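Long-range contact in AlgW protein (Pseudomonas aeruginosa, PDB 7CO3), which probably acts as an HtrA-type serine endopeptidase, pairing a trypsin-like protease domain with a peptide-binding PDZ domain: residues 213-225 / 249-261. The protein carries 1 engineered substitution. Sequence-based numbering, arbitrary orientation.
Sequences EDFIQTDAAINPG and SGGSQGIGFAIPT
Phe215 lies alongside Ile259, its CE1 3.7 Å from Ile259 CG1, while its CD1 meets Phe257 CB. The two phenylalanine rings meet obliquely, their planes 57° apart. Ile216 and Ala258 form an antiparallel hydrogen-bonded pair, Ile216 N to Ala258 O and Ala258 N to Ile216 O (2.7 Å). The small Ala258 lets Ile216 lie close, and Ile216 CD1 slides past Pro260, at the N-cap position, where no N-H is required. Gln217 forms the next, non-hydrogen-bonded pair with Phe257. With CG anti to the backbone N (chi1 -166°) and the chain extended, its methylenes run beside the ring, CG 3.6 Å from Phe257 CE1, while OE1 accepts from Arg204 and NE2 bonds Thr193 of the second subunit and a water that donates to Gly254 O. Thr218 and Gly256 form a second hydrogen-bonded pair; threonine suits the site because OG1 accepts from Ala220 N (3.1 Å) in an ST turn and also hydrogen-bonds Ile198 O. This pairing belongs to the C-terminal beta-barrel of the chymotrypsin-like fold. Asp219 CB rests on Gly254 O (3.3 Å), its carboxylate leading away to Ile198 N and to Met196 N of the second subunit. Ile222 CD1 crowds the place a CB on Gly256 would need. A water links Ile222 O with Ser252 OG, which accepts from Gly254 N in another ST turn; Gly254 suits its positive phi. Asn223 OD1 accepts from Ser252 N (2.9 Å), 41° out of the carbonyl plane, and would clash with any CB on Gly251; its ND2 bonds Gln253 O of the third subunit. Pro224 CG abuts Gly250 O as the chain enters the catalytic-serine loop, that serine here engineered to alanine.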
loop_
_atom_site.group_PDB
_atom_site.type_symbol
_atom_site.label_atom_id
_atom_site.label_comp_id
_atom_site.label_asym_id
_atom_site.label_seq_id
_atom_site.Cartn_x
_atom_site.Cartn_y
_atom_site.Cartn_z
ATOM N N GLU B 213 15.136 1.290 20.725
ATOM C CA GLU B 213 14.203 1.584 19.643
ATOM C C GLU B 213 13.863 3.064 19.631
ATOM O O GLU B 213 13.603 3.656 20.682
ATOM C CB GLU B 213 12.902 0.804 19.812
ATOM C CG GLU B 213 13.081 -0.666 19.813
ATOM C CD GLU B 213 11.753 -1.398 19.817
ATOM O OE1 GLU B 213 10.776 -0.859 20.369
ATOM O OE2 GLU B 213 11.686 -2.511 19.252
ATOM N N ASP B 214 13.806 3.627 18.430
ATOM C CA ASP B 214 13.362 5.002 18.226
ATOM C C ASP B 214 12.808 5.154 16.800
ATOM O O ASP B 214 13.106 6.113 16.096
ATOM C CB ASP B 214 14.515 5.973 18.500
ATOM C CG ASP B 214 14.039 7.395 18.728
ATOM O OD1 ASP B 214 12.852 7.567 19.078
ATOM O OD2 ASP B 214 14.858 8.331 18.580
ATOM N N PHE B 215 11.983 4.204 16.363
ATOM C CA PHE B 215 11.671 4.070 14.939
ATOM C C PHE B 215 10.884 5.254 14.389
ATOM O O PHE B 215 10.002 5.813 15.038
ATOM C CB PHE B 215 10.881 2.782 14.669
ATOM C CG PHE B 215 11.679 1.524 14.818
ATOM C CD1 PHE B 215 12.646 1.171 13.875
ATOM C CD2 PHE B 215 11.468 0.674 15.882
ATOM C CE1 PHE B 215 13.394 0.000 14.017
ATOM C CE2 PHE B 215 12.225 -0.502 16.025
ATOM C CZ PHE B 215 13.180 -0.828 15.096
ATOM N N ILE B 216 11.250 5.643 13.204
ATOM C CA ILE B 216 10.373 6.339 12.282
ATOM C C ILE B 216 9.419 5.315 11.680
ATOM O O ILE B 216 9.840 4.199 11.325
ATOM C CB ILE B 216 11.199 7.033 11.192
ATOM C CG1 ILE B 216 12.195 8.015 11.832
ATOM C CG2 ILE B 216 10.278 7.783 10.257
ATOM C CD1 ILE B 216 13.342 8.463 10.859
ATOM N N GLN B 217 8.139 5.674 11.592
ATOM C CA GLN B 217 7.111 4.868 10.934
ATOM C C GLN B 217 6.775 5.497 9.577
ATOM O O GLN B 217 6.717 6.724 9.447
ATOM C CB GLN B 217 5.869 4.742 11.828
ATOM C CG GLN B 217 4.875 3.667 11.393
ATOM C CD GLN B 217 3.633 3.611 12.260
ATOM O OE1 GLN B 217 3.705 3.606 13.493
ATOM N NE2 GLN B 217 2.463 3.571 11.605
ATOM N N THR B 218 6.563 4.674 8.538
ATOM C CA THR B 218 6.260 5.240 7.220
ATOM C C THR B 218 5.278 4.344 6.491
ATOM O O THR B 218 5.292 3.131 6.676
ATOM C CB THR B 218 7.529 5.411 6.347
ATOM O OG1 THR B 218 7.173 5.953 5.078
ATOM C CG2 THR B 218 8.231 4.060 6.119
ATOM N N ASP B 219 4.423 4.940 5.645
ATOM C CA ASP B 219 3.584 4.086 4.807
ATOM C C ASP B 219 4.174 3.866 3.411
ATOM O O ASP B 219 3.536 3.210 2.602
ATOM C CB ASP B 219 2.139 4.597 4.743
ATOM C CG ASP B 219 2.011 5.976 4.097
ATOM O OD1 ASP B 219 3.047 6.628 3.824
ATOM O OD2 ASP B 219 0.850 6.410 3.864
ATOM N N ALA B 220 5.400 4.326 3.135
ATOM C CA ALA B 220 6.069 3.910 1.898
ATOM C C ALA B 220 6.218 2.389 1.895
ATOM O O ALA B 220 6.657 1.806 2.883
ATOM C CB ALA B 220 7.423 4.586 1.757
ATOM N N ALA B 221 5.795 1.743 0.798
ATOM C CA ALA B 221 5.704 0.279 0.782
ATOM C C ALA B 221 7.088 -0.286 1.057
ATOM O O ALA B 221 8.069 0.091 0.408
ATOM C CB ALA B 221 5.161 -0.251 -0.558
ATOM N N ILE B 222 7.162 -1.144 2.065
ATOM C CA ILE B 222 8.405 -1.747 2.502
ATOM C C ILE B 222 8.154 -3.220 2.683
ATOM O O ILE B 222 7.212 -3.603 3.380
ATOM C CB ILE B 222 8.938 -1.090 3.791
ATOM C CG1 ILE B 222 9.504 0.290 3.471
ATOM C CG2 ILE B 222 10.013 -1.965 4.430
ATOM C CD1 ILE B 222 9.706 1.112 4.748
ATOM N N ASN B 223 8.979 -4.028 2.051
ATOM C CA ASN B 223 8.825 -5.468 1.932
ATOM C C ASN B 223 10.096 -6.200 2.310
ATOM O O ASN B 223 11.163 -5.587 2.350
ATOM C CB ASN B 223 8.464 -5.819 0.484
ATOM C CG ASN B 223 6.998 -5.518 0.188
ATOM O OD1 ASN B 223 6.129 -6.238 0.670
ATOM N ND2 ASN B 223 6.736 -4.476 -0.591
ATOM N N PRO B 224 10.026 -7.514 2.585
ATOM C CA PRO B 224 11.268 -8.308 2.695
ATOM C C PRO B 224 12.171 -8.028 1.514
ATOM O O PRO B 224 11.722 -7.954 0.375
ATOM C CB PRO B 224 10.780 -9.762 2.713
ATOM C CG PRO B 224 9.322 -9.673 3.282
ATOM C CD PRO B 224 8.810 -8.341 2.747
ATOM N N GLY B 225 13.457 -7.821 1.792
ATOM C CA GLY B 225 14.385 -7.284 0.815
ATOM C C GLY B 225 14.713 -5.806 1.001
ATOM O O GLY B 225 15.760 -5.369 0.524
ATOM N N SER B 249 0.380 -10.390 6.503
ATOM C CA SER B 249 0.383 -11.016 5.177
ATOM C C SER B 249 1.761 -11.349 4.617
ATOM O O SER B 249 1.837 -11.845 3.491
ATOM C CB SER B 249 -0.315 -10.110 4.175
ATOM O OG SER B 249 0.433 -8.916 4.006
ATOM N N GLY B 250 2.854 -11.067 5.334
ATOM C CA GLY B 250 4.150 -11.338 4.735
ATOM C C GLY B 250 4.680 -10.234 3.845
ATOM O O GLY B 250 5.823 -10.324 3.379
ATOM N N GLY B 251 3.903 -9.184 3.615
ATOM C CA GLY B 251 4.382 -8.065 2.843
ATOM C C GLY B 251 3.706 -6.781 3.254
ATOM O O GLY B 251 2.972 -6.729 4.237
ATOM N N SER B 252 3.997 -5.722 2.505
ATOM C CA SER B 252 3.650 -4.385 2.978
ATOM C C SER B 252 2.137 -4.246 3.148
ATOM O O SER B 252 1.340 -4.626 2.270
ATOM C CB SER B 252 4.164 -3.327 2.016
ATOM O OG SER B 252 3.893 -2.039 2.576
ATOM N N GLN B 253 1.749 -3.699 4.298
ATOM C CA GLN B 253 0.402 -3.193 4.542
ATOM C C GLN B 253 0.450 -1.728 4.957
ATOM O O GLN B 253 -0.476 -1.249 5.594
ATOM C CB GLN B 253 -0.320 -4.087 5.561
ATOM C CG GLN B 253 -0.545 -5.492 4.924
ATOM C CD GLN B 253 -1.251 -6.535 5.778
ATOM O OE1 GLN B 253 -1.183 -6.510 7.002
ATOM N NE2 GLN B 253 -1.953 -7.453 5.114
ATOM N N GLY B 254 1.522 -1.013 4.580
ATOM C CA GLY B 254 1.667 0.407 4.852
ATOM C C GLY B 254 2.130 0.767 6.260
ATOM O O GLY B 254 2.031 1.934 6.634
ATOM N N ILE B 255 2.607 -0.190 7.043
ATOM C CA ILE B 255 3.118 0.066 8.398
ATOM C C ILE B 255 4.574 -0.415 8.416
ATOM O O ILE B 255 4.864 -1.567 8.723
ATOM C CB ILE B 255 2.275 -0.639 9.470
ATOM C CG1 ILE B 255 0.769 -0.336 9.331
ATOM C CG2 ILE B 255 2.821 -0.319 10.921
ATOM C CD1 ILE B 255 0.417 1.050 9.517
ATOM N N GLY B 256 5.525 0.458 8.093
ATOM C CA GLY B 256 6.943 0.099 8.112
ATOM C C GLY B 256 7.756 0.986 9.051
ATOM O O GLY B 256 7.332 2.075 9.386
ATOM N N PHE B 257 8.981 0.554 9.385
ATOM C CA PHE B 257 9.758 1.152 10.473
ATOM C C PHE B 257 11.205 1.332 10.052
ATOM O O PHE B 257 11.818 0.392 9.542
ATOM C CB PHE B 257 9.687 0.278 11.714
ATOM C CG PHE B 257 8.304 0.087 12.210
ATOM C CD1 PHE B 257 7.637 1.132 12.834
ATOM C CD2 PHE B 257 7.646 -1.140 12.036
ATOM C CE1 PHE B 257 6.356 0.964 13.321
ATOM C CE2 PHE B 257 6.357 -1.297 12.496
ATOM C CZ PHE B 257 5.710 -0.248 13.126
ATOM N N ALA B 258 11.737 2.545 10.244
ATOM C CA ALA B 258 13.107 2.859 9.890
ATOM C C ALA B 258 13.863 3.367 11.121
ATOM O O ALA B 258 13.291 4.084 11.941
ATOM C CB ALA B 258 13.159 3.903 8.746
ATOM N N ILE B 259 15.137 2.974 11.249
ATOM C CA ILE B 259 15.998 3.479 12.325
ATOM C C ILE B 259 16.451 4.894 11.982
ATOM O O ILE B 259 17.069 5.093 10.946
ATOM C CB ILE B 259 17.193 2.545 12.541
ATOM C CG1 ILE B 259 16.700 1.153 12.926
ATOM C CG2 ILE B 259 18.146 3.116 13.614
ATOM C CD1 ILE B 259 17.751 0.020 12.744
ATOM N N PRO B 260 16.176 5.878 12.833
ATOM C CA PRO B 260 16.539 7.270 12.523
ATOM C C PRO B 260 18.045 7.460 12.336
ATOM O O PRO B 260 18.863 6.793 12.965
ATOM C CB PRO B 260 16.067 8.047 13.763
ATOM C CG PRO B 260 15.229 7.167 14.498
ATOM C CD PRO B 260 15.674 5.741 14.207
ATOM N N THR B 261 18.392 8.410 11.462
ATOM C CA THR B 261 19.781 8.661 11.092
ATOM C C THR B 261 20.622 9.021 12.312
ATOM O O THR B 261 21.768 8.567 12.440
ATOM C CB THR B 261 19.824 9.775 10.038
ATOM O OG1 THR B 261 19.502 9.257 8.725
ATOM C CG2 THR B 261 21.200 10.405 9.977
HETATM O O HOH W 1 2.453 3.712 8.578
HETATM O O HOH W 2 5.265 -1.968 5.000
#